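Local coordinates for protein trehalose monomycolate exporter MmpL3 (Mycobacterium tuberculosis, PDB 7NVH) that probably exports trehalose monomycolate, a mycolic acid carrier, across the inner membrane of Mycobacterium tuberculosis as an RND-type transporter, at residues 109-114 with 126-131; 252-257 with 675-680; 452-457 with 537-542. One frame throughout, in Å; residues are numbered along the deposited sequence.

Interaction 1 of 3, residues 109-114 with 126-131; sequences AGYLRA and KYTFVS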
loop_
_atom_site.group_PDB
_atom_site.type_symbol
_atom_site.label_atom_id
_atom_site.label_comp_id
_atom_site.label_asym_id
_atom_site.label_seq_id
_atom_site.Cartn_x
_atom_site.Cartn_y
_atom_site.Cartn_z
ATOM N N ALA A 109 -30.817 -20.242 -3.361
ATOM C CA ALA A 109 -31.075 -21.590 -2.882
ATOM C C ALA A 109 -30.889 -21.619 -1.375
ATOM O O ALA A 109 -29.860 -21.165 -0.868
ATOM C CB ALA A 109 -30.146 -22.605 -3.550
ATOM N N GLY A 110 -31.876 -22.157 -0.666
ATOM C CA GLY A 110 -31.812 -22.201 0.780
ATOM C C GLY A 110 -32.772 -23.227 1.336
ATOM O O GLY A 110 -33.492 -23.904 0.601
ATOM N N TYR A 111 -32.766 -23.336 2.666
ATOM C CA TYR A 111 -33.667 -24.264 3.339
ATOM C C TYR A 111 -35.125 -23.872 3.151
ATOM O O TYR A 111 -35.987 -24.748 3.027
ATOM C CB TYR A 111 -33.324 -24.340 4.827
ATOM C CG TYR A 111 -34.262 -25.212 5.627
ATOM C CD1 TYR A 111 -34.078 -26.580 5.691
ATOM C CD2 TYR A 111 -35.328 -24.663 6.322
ATOM C CE1 TYR A 111 -34.930 -27.380 6.417
ATOM C CE2 TYR A 111 -36.185 -25.456 7.050
ATOM C CZ TYR A 111 -35.981 -26.814 7.093
ATOM O OH TYR A 111 -36.831 -27.613 7.820
ATOM N N LEU A 112 -35.424 -22.570 3.141
ATOM C CA LEU A 112 -36.804 -22.126 2.977
ATOM C C LEU A 112 -37.379 -22.564 1.640
ATOM O O LEU A 112 -38.599 -22.695 1.500
ATOM C CB LEU A 112 -36.893 -20.608 3.108
ATOM C CG LEU A 112 -36.458 -20.004 4.441
ATOM C CD1 LEU A 112 -35.017 -19.530 4.364
ATOM C CD2 LEU A 112 -37.382 -18.869 4.839
ATOM N N ARG A 113 -36.518 -22.784 0.648
ATOM C CA ARG A 113 -36.928 -23.253 -0.668
ATOM C C ARG A 113 -37.005 -24.774 -0.727
ATOM O O ARG A 113 -38.045 -25.331 -1.090
ATOM C CB ARG A 113 -35.958 -22.727 -1.727
ATOM C CG ARG A 113 -36.167 -23.315 -3.103
ATOM C CD ARG A 113 -35.126 -22.801 -4.085
ATOM N NE ARG A 113 -35.418 -21.449 -4.555
ATOM C CZ ARG A 113 -36.490 -21.104 -5.263
ATOM N NH1 ARG A 113 -37.390 -22.010 -5.613
ATOM N NH2 ARG A 113 -36.654 -19.845 -5.636
ATOM N N ALA A 114 -35.917 -25.453 -0.370
ATOM C CA ALA A 114 -35.843 -26.908 -0.390
ATOM C C ALA A 114 -35.662 -27.418 1.033
ATOM O O ALA A 114 -34.684 -27.070 1.700
ATOM C CB ALA A 114 -34.694 -27.388 -1.277
ATOM N N LYS A 126 -33.933 -21.952 14.483
ATOM C CA LYS A 126 -34.161 -20.544 14.770
ATOM C C LYS A 126 -33.278 -19.617 13.954
ATOM O O LYS A 126 -33.431 -18.399 14.062
ATOM C CB LYS A 126 -33.966 -20.256 16.265
ATOM C CG LYS A 126 -35.140 -20.701 17.113
ATOM C CD LYS A 126 -34.979 -20.300 18.560
ATOM C CE LYS A 126 -36.185 -20.740 19.367
ATOM N NZ LYS A 126 -36.340 -22.219 19.329
ATOM N N TYR A 127 -32.369 -20.148 13.148
ATOM C CA TYR A 127 -31.596 -19.356 12.211
ATOM C C TYR A 127 -31.506 -20.135 10.912
ATOM O O TYR A 127 -31.370 -21.359 10.927
ATOM C CB TYR A 127 -30.189 -19.062 12.737
ATOM C CG TYR A 127 -30.098 -17.857 13.641
ATOM C CD1 TYR A 127 -29.576 -16.661 13.182
ATOM C CD2 TYR A 127 -30.510 -17.927 14.961
ATOM C CE1 TYR A 127 -29.484 -15.564 14.006
ATOM C CE2 TYR A 127 -30.422 -16.837 15.791
ATOM C CZ TYR A 127 -29.907 -15.659 15.310
ATOM O OH TYR A 127 -29.817 -14.565 16.138
ATOM N N THR A 128 -31.590 -19.425 9.792
ATOM C CA THR A 128 -31.445 -20.047 8.489
ATOM C C THR A 128 -30.873 -19.018 7.532
ATOM O O THR A 128 -30.964 -17.812 7.765
ATOM C CB THR A 128 -32.775 -20.588 7.962
ATOM O OG1 THR A 128 -32.579 -21.157 6.664
ATOM C CG2 THR A 128 -33.791 -19.474 7.864
ATOM N N PHE A 129 -30.274 -19.505 6.453
ATOM C CA PHE A 129 -29.679 -18.619 5.470
ATOM C C PHE A 129 -29.941 -19.153 4.073
ATOM O O PHE A 129 -30.165 -20.349 3.877
ATOM C CB PHE A 129 -28.173 -18.445 5.700
ATOM C CG PHE A 129 -27.344 -19.595 5.219
ATOM C CD1 PHE A 129 -26.545 -19.467 4.101
ATOM C CD2 PHE A 129 -27.347 -20.799 5.894
ATOM C CE1 PHE A 129 -25.776 -20.517 3.661
ATOM C CE2 PHE A 129 -26.577 -21.850 5.458
ATOM C CZ PHE A 129 -25.793 -21.710 4.341
ATOM N N VAL A 130 -29.926 -18.243 3.105
ATOM C CA VAL A 130 -30.034 -18.584 1.696
ATOM C C VAL A 130 -28.841 -17.979 0.978
ATOM O O VAL A 130 -28.300 -16.950 1.392
ATOM C CB VAL A 130 -31.355 -18.091 1.071
ATOM C CG1 VAL A 130 -32.538 -18.716 1.779
ATOM C CG2 VAL A 130 -31.437 -16.582 1.133
ATOM N N SER A 131 -28.423 -18.631 -0.097
ATOM C CA SER A 131 -27.285 -18.186 -0.886
ATOM C C SER A 131 -27.801 -17.521 -2.152
ATOM O O SER A 131 -28.561 -18.131 -2.907
ATOM C CB SER A 131 -26.369 -19.358 -1.228
ATOM O OG SER A 131 -25.241 -18.919 -1.961
#
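S131 N gives its hydrogen to A109 O over 3.0 Å in an almost straight bond (178° at the hydrogen). The return bond, from A109 N to S131 O, is 3.1 Å long, so A109 and S131 form an antiparallel hydrogen-bonded pair. Beyond it residues 110-114 turn off the sheet: G110 O takes the amide hydrogens of both R113 and A114. CG1 of V130 lies 3.7 Å from G110 CA and equally far from CD1 of L112, whose side chain crosses that of V130 at about a right angle. The same L112 methyl reaches T128 CG2 at 3.7 Å, bridging two residues on one side of the strand. With T128 OG1 anti to the backbone N (chi1 179°), the hydroxyl faces CB of Y111 and is hydrogen-bonded to M120 O; Y111 OH binds D82 and K125. W86, V90 and V91 of helix 84-94 pack on L112. F129 leaves the strand on the opposite side, where its ring meets those of F440, F444 and Y447. The pairing of strands 109-110 and 127-131 at the edge of a four-stranded antiparallel sheet, order 2-3-1-4, is consistent with a ferredoxin-like beta-alpha-beta-beta-alpha-beta subdomain, as in RND transporters.

Interaction 2 of 3, residues 252-257 with 675-680; sequences YGLFIV and TAAALI
L254 has its CB directed toward residues 675-680, and one methyl group, CD2, does most of the touching. A chi1 of -161° swings CG away from its own N and carries CD2 between A676 and A677: it meets A676 CB at 3.6 Å and A677 CB at 3.8 Å, and also lies against the A677 backbone N. Farther along the same helix, CD1 of I680 comes within 4.4 Å of this methyl. F255 starts off along the helix flank rather than toward the partner, yet its ring swings across (chi1 -81°) and brings CE2 to 4.0 Å from A677 CB. The A677 methyl therefore touches both L254 CD2 and F255 CE2. No hydrogen bond joins the two segments; consistent with the small size of A676 and A677, CD2 comes close to the backbone while the helix axes stay 9.9 Å apart. The two run nearly antiparallel, with 160° between their directions. Around them, F255 stacks on F644 of helix 624-654, while L196 and F200 of helix 176-200 touch L254 and V199 touches A676. One turn earlier on helix 248-265, I250 and D251 continue the contact with A677 and I680, extending this antiparallel packing within the transmembrane bundle.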
loop_
_atom_site.group_PDB
_atom_site.type_symbol
_atom_site.label_atom_id
_atom_site.label_comp_id
_atom_site.label_asym_id
_atom_site.label_seq_id
_atom_site.Cartn_x
_atom_site.Cartn_y
_atom_site.Cartn_z
ATOM N N TYR A 252 7.903 19.190 -0.036
ATOM C CA TYR A 252 8.658 19.881 -1.075
ATOM C C TYR A 252 8.289 21.356 -1.119
ATOM O O TYR A 252 9.165 22.226 -1.226
ATOM C CB TYR A 252 8.399 19.221 -2.428
ATOM C CG TYR A 252 8.901 17.798 -2.531
ATOM C CD1 TYR A 252 9.732 17.260 -1.562
ATOM C CD2 TYR A 252 8.530 16.989 -3.594
ATOM C CE1 TYR A 252 10.187 15.964 -1.652
ATOM C CE2 TYR A 252 8.980 15.691 -3.692
ATOM C CZ TYR A 252 9.808 15.184 -2.718
ATOM O OH TYR A 252 10.260 13.890 -2.808
ATOM N N GLY A 253 6.993 21.655 -1.026
ATOM C CA GLY A 253 6.568 23.040 -0.955
ATOM C C GLY A 253 7.091 23.738 0.282
ATOM O O GLY A 253 7.499 24.898 0.220
ATOM N N LEU A 254 7.091 23.042 1.419
ATOM C CA LEU A 254 7.672 23.594 2.637
ATOM C C LEU A 254 9.116 24.010 2.416
ATOM O O LEU A 254 9.497 25.150 2.698
ATOM C CB LEU A 254 7.587 22.565 3.761
ATOM C CG LEU A 254 7.710 23.058 5.200
ATOM C CD1 LEU A 254 6.585 23.992 5.563
ATOM C CD2 LEU A 254 7.744 21.872 6.141
ATOM N N PHE A 255 9.932 23.094 1.896
ATOM C CA PHE A 255 11.349 23.389 1.722
ATOM C C PHE A 255 11.564 24.528 0.738
ATOM O O PHE A 255 12.360 25.437 0.999
ATOM C CB PHE A 255 12.104 22.138 1.278
ATOM C CG PHE A 255 12.444 21.210 2.405
ATOM C CD1 PHE A 255 13.640 21.343 3.086
ATOM C CD2 PHE A 255 11.566 20.216 2.794
ATOM C CE1 PHE A 255 13.956 20.497 4.128
ATOM C CE2 PHE A 255 11.875 19.369 3.835
ATOM C CZ PHE A 255 13.071 19.508 4.503
ATOM N N ILE A 256 10.846 24.518 -0.385
ATOM C CA ILE A 256 11.089 25.537 -1.402
ATOM C C ILE A 256 10.598 26.905 -0.938
ATOM O O ILE A 256 11.278 27.919 -1.139
ATOM C CB ILE A 256 10.462 25.112 -2.738
ATOM C CG1 ILE A 256 11.267 23.953 -3.317
ATOM C CG2 ILE A 256 10.436 26.272 -3.711
ATOM C CD1 ILE A 256 10.677 23.350 -4.542
ATOM N N VAL A 257 9.426 26.964 -0.303
ATOM C CA VAL A 257 8.917 28.237 0.194
ATOM C C VAL A 257 9.816 28.778 1.297
ATOM O O VAL A 257 10.097 29.982 1.350
ATOM C CB VAL A 257 7.462 28.080 0.669
ATOM C CG1 VAL A 257 7.032 29.289 1.474
ATOM C CG2 VAL A 257 6.540 27.882 -0.516
ATOM N N THR A 675 11.579 19.440 10.979
ATOM C CA THR A 675 10.608 19.125 12.023
ATOM C C THR A 675 9.184 19.351 11.533
ATOM O O THR A 675 8.300 18.516 11.758
ATOM C CB THR A 675 10.885 19.966 13.269
ATOM O OG1 THR A 675 12.108 19.534 13.875
ATOM C CG2 THR A 675 9.756 19.828 14.272
ATOM N N ALA A 676 8.946 20.470 10.848
ATOM C CA ALA A 676 7.612 20.754 10.334
ATOM C C ALA A 676 7.199 19.742 9.274
ATOM O O ALA A 676 6.043 19.310 9.238
ATOM C CB ALA A 676 7.558 22.173 9.772
ATOM N N ALA A 677 8.126 19.356 8.394
ATOM C CA ALA A 677 7.804 18.365 7.372
ATOM C C ALA A 677 7.478 17.016 7.996
ATOM O O ALA A 677 6.537 16.332 7.570
ATOM C CB ALA A 677 8.964 18.235 6.387
ATOM N N ALA A 678 8.247 16.615 9.010
ATOM C CA ALA A 678 7.965 15.369 9.709
ATOM C C ALA A 678 6.605 15.420 10.386
ATOM O O ALA A 678 5.851 14.446 10.339
ATOM C CB ALA A 678 9.062 15.079 10.730
ATOM N N LEU A 679 6.271 16.549 11.016
ATOM C CA LEU A 679 4.956 16.680 11.633
ATOM C C LEU A 679 3.848 16.607 10.593
ATOM O O LEU A 679 2.800 16.000 10.836
ATOM C CB LEU A 679 4.863 17.988 12.416
ATOM C CG LEU A 679 5.684 18.069 13.699
ATOM C CD1 LEU A 679 5.613 19.467 14.286
ATOM C CD2 LEU A 679 5.192 17.042 14.699
ATOM N N ILE A 680 4.058 17.225 9.430
ATOM C CA ILE A 680 3.035 17.225 8.389
ATOM C C ILE A 680 2.773 15.807 7.900
ATOM O O ILE A 680 1.620 15.364 7.801
ATOM C CB ILE A 680 3.450 18.154 7.236
ATOM C CG1 ILE A 680 3.104 19.603 7.577
ATOM C CG2 ILE A 680 2.783 17.733 5.938
ATOM C CD1 ILE A 680 3.557 20.596 6.539
#

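Interaction 3 of 3, residues 452-457 with 537-542; sequences LTLVIQ and ITVLVG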
loop_
_atom_site.group_PDB
_atom_site.type_symbol
_atom_site.label_atom_id
_atom_site.label_comp_id
_atom_site.label_asym_id
_atom_site.label_seq_id
_atom_site.Cartn_x
_atom_site.Cartn_y
_atom_site.Cartn_z
ATOM N N LEU A 452 -7.877 -27.207 -1.352
ATOM C CA LEU A 452 -6.792 -27.300 -2.316
ATOM C C LEU A 452 -7.275 -28.131 -3.493
ATOM O O LEU A 452 -7.845 -29.208 -3.299
ATOM C CB LEU A 452 -5.551 -27.939 -1.693
ATOM C CG LEU A 452 -4.706 -27.078 -0.756
ATOM C CD1 LEU A 452 -3.568 -27.895 -0.182
ATOM C CD2 LEU A 452 -4.174 -25.863 -1.489
ATOM N N THR A 453 -7.050 -27.637 -4.705
ATOM C CA THR A 453 -7.608 -28.237 -5.907
ATOM C C THR A 453 -6.501 -28.813 -6.778
ATOM O O THR A 453 -5.538 -28.115 -7.108
ATOM C CB THR A 453 -8.414 -27.212 -6.702
ATOM O OG1 THR A 453 -7.520 -26.388 -7.458
ATOM C CG2 THR A 453 -9.225 -26.338 -5.767
ATOM N N LEU A 454 -6.646 -30.082 -7.149
ATOM C CA LEU A 454 -5.767 -30.730 -8.113
ATOM C C LEU A 454 -6.445 -30.692 -9.473
ATOM O O LEU A 454 -7.556 -31.206 -9.625
ATOM C CB LEU A 454 -5.473 -32.175 -7.716
ATOM C CG LEU A 454 -5.025 -32.469 -6.289
ATOM C CD1 LEU A 454 -5.158 -33.953 -6.009
ATOM C CD2 LEU A 454 -3.598 -32.012 -6.075
ATOM N N VAL A 455 -5.778 -30.103 -10.457
ATOM C CA VAL A 455 -6.329 -29.944 -11.796
ATOM C C VAL A 455 -5.666 -30.970 -12.703
ATOM O O VAL A 455 -4.519 -30.798 -13.121
ATOM C CB VAL A 455 -6.130 -28.519 -12.320
ATOM C CG1 VAL A 455 -6.837 -28.345 -13.644
ATOM C CG2 VAL A 455 -6.652 -27.522 -11.313
ATOM N N ILE A 456 -6.397 -32.032 -13.018
ATOM C CA ILE A 456 -5.923 -33.109 -13.876
ATOM C C ILE A 456 -6.193 -32.714 -15.317
ATOM O O ILE A 456 -7.305 -32.285 -15.649
ATOM C CB ILE A 456 -6.619 -34.432 -13.521
ATOM C CG1 ILE A 456 -6.276 -34.838 -12.090
ATOM C CG2 ILE A 456 -6.236 -35.525 -14.495
ATOM C CD1 ILE A 456 -7.266 -35.795 -11.482
ATOM N N GLN A 457 -5.187 -32.852 -16.180
ATOM C CA GLN A 457 -5.257 -32.296 -17.526
ATOM C C GLN A 457 -4.356 -33.082 -18.463
ATOM O O GLN A 457 -3.130 -32.993 -18.360
ATOM C CB GLN A 457 -4.847 -30.824 -17.510
ATOM C CG GLN A 457 -4.988 -30.111 -18.827
ATOM C CD GLN A 457 -4.623 -28.653 -18.713
ATOM O OE1 GLN A 457 -4.216 -28.190 -17.649
ATOM N NE2 GLN A 457 -4.770 -27.916 -19.805
ATOM N N ILE A 537 -0.808 -37.289 -17.868
ATOM C CA ILE A 537 -1.435 -36.274 -17.040
ATOM C C ILE A 537 -0.410 -35.230 -16.613
ATOM O O ILE A 537 0.780 -35.524 -16.442
ATOM C CB ILE A 537 -2.090 -36.943 -15.821
ATOM C CG1 ILE A 537 -3.131 -37.958 -16.280
ATOM C CG2 ILE A 537 -2.723 -35.917 -14.904
ATOM C CD1 ILE A 537 -4.243 -37.337 -17.078
ATOM N N THR A 538 -0.868 -33.990 -16.474
ATOM C CA THR A 538 -0.087 -32.922 -15.860
ATOM C C THR A 538 -0.960 -32.282 -14.793
ATOM O O THR A 538 -1.926 -31.585 -15.117
ATOM C CB THR A 538 0.361 -31.887 -16.890
ATOM O OG1 THR A 538 -0.788 -31.280 -17.491
ATOM C CG2 THR A 538 1.206 -32.542 -17.973
ATOM N N VAL A 539 -0.622 -32.508 -13.530
ATOM C CA VAL A 539 -1.441 -32.049 -12.416
ATOM C C VAL A 539 -0.976 -30.663 -11.992
ATOM O O VAL A 539 0.199 -30.464 -11.668
ATOM C CB VAL A 539 -1.377 -33.031 -11.239
ATOM C CG1 VAL A 539 -2.401 -32.658 -10.188
ATOM C CG2 VAL A 539 -1.602 -34.446 -11.724
ATOM N N LEU A 540 -1.896 -29.707 -12.000
ATOM C CA LEU A 540 -1.671 -28.384 -11.435
ATOM C C LEU A 540 -2.389 -28.307 -10.098
ATOM O O LEU A 540 -3.541 -28.735 -9.985
ATOM C CB LEU A 540 -2.184 -27.287 -12.366
ATOM C CG LEU A 540 -1.449 -27.045 -13.681
ATOM C CD1 LEU A 540 -2.287 -26.172 -14.589
ATOM C CD2 LEU A 540 -0.110 -26.397 -13.422
ATOM N N VAL A 541 -1.717 -27.763 -9.090
ATOM C CA VAL A 541 -2.275 -27.653 -7.749
ATOM C C VAL A 541 -2.563 -26.186 -7.481
ATOM O O VAL A 541 -1.657 -25.346 -7.546
ATOM C CB VAL A 541 -1.328 -28.237 -6.692
ATOM C CG1 VAL A 541 -1.988 -28.212 -5.330
ATOM C CG2 VAL A 541 -0.936 -29.651 -7.069
ATOM N N GLY A 542 -3.818 -25.879 -7.179
ATOM C CA GLY A 542 -4.268 -24.525 -6.952
ATOM C C GLY A 542 -5.027 -24.412 -5.645
ATOM O O GLY A 542 -4.730 -25.089 -4.663
#
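L454 runs alongside V541, both side chains pointing the same way from one face of the sheet. Its CB meets CG1 of V539 at 4.0 Å. Then CG, anti to the carbonyl carbon (chi1 -49°), sets the fork so that CD2 comes to 3.7 Å from CG2 of V541, with CG1 of V541 slightly farther off. A476 and W493 also touch this leucine. On the same side of the strand, CG2 of I456 meets CG2 of I537 at 3.6 Å, the two side chains crossing at a slant. The other face carries V455 and L540, whose CB atoms are 4.1 Å apart; helix 49-61 packs there through A53 and L56.

The backbones are joined by V455 N to L540 O at 2.7 Å and by G542 N to T453 O at 2.8 Å; L540 N returns a bond to V455 O. Where the strand pairing gives way to loop, Q457 O is gripped twice by T538: OG1 donates at 3.0 Å in the carbonyl plane, while the amide N lies above that plane. The first and last strands thus pair antiparallel, with helix 466-476 over the L454 face, as expected of a ferredoxin-like beta-alpha-beta-beta-alpha-beta subdomain of the RND superfamily.

Interactions 1 and 3 sit in two beta sheets of alike strand order, one in each half of the chain, with centres about 33 Å apart and nearest atoms about 18 Å apart. Interaction 1 joins the second and third strands of its sheet, interaction 3 the first and fourth. Bound lauryl maltose neopentyl glycol lies near both: about 6 Å from the F129 side chain and about 9 Å from G542. Interaction 2 lies on the other side of the chain's centre, its centre about 59 Å from that of interaction 1 and 55 Å from that of interaction 3. It ties the two halves together through segments 418 residues apart in sequence.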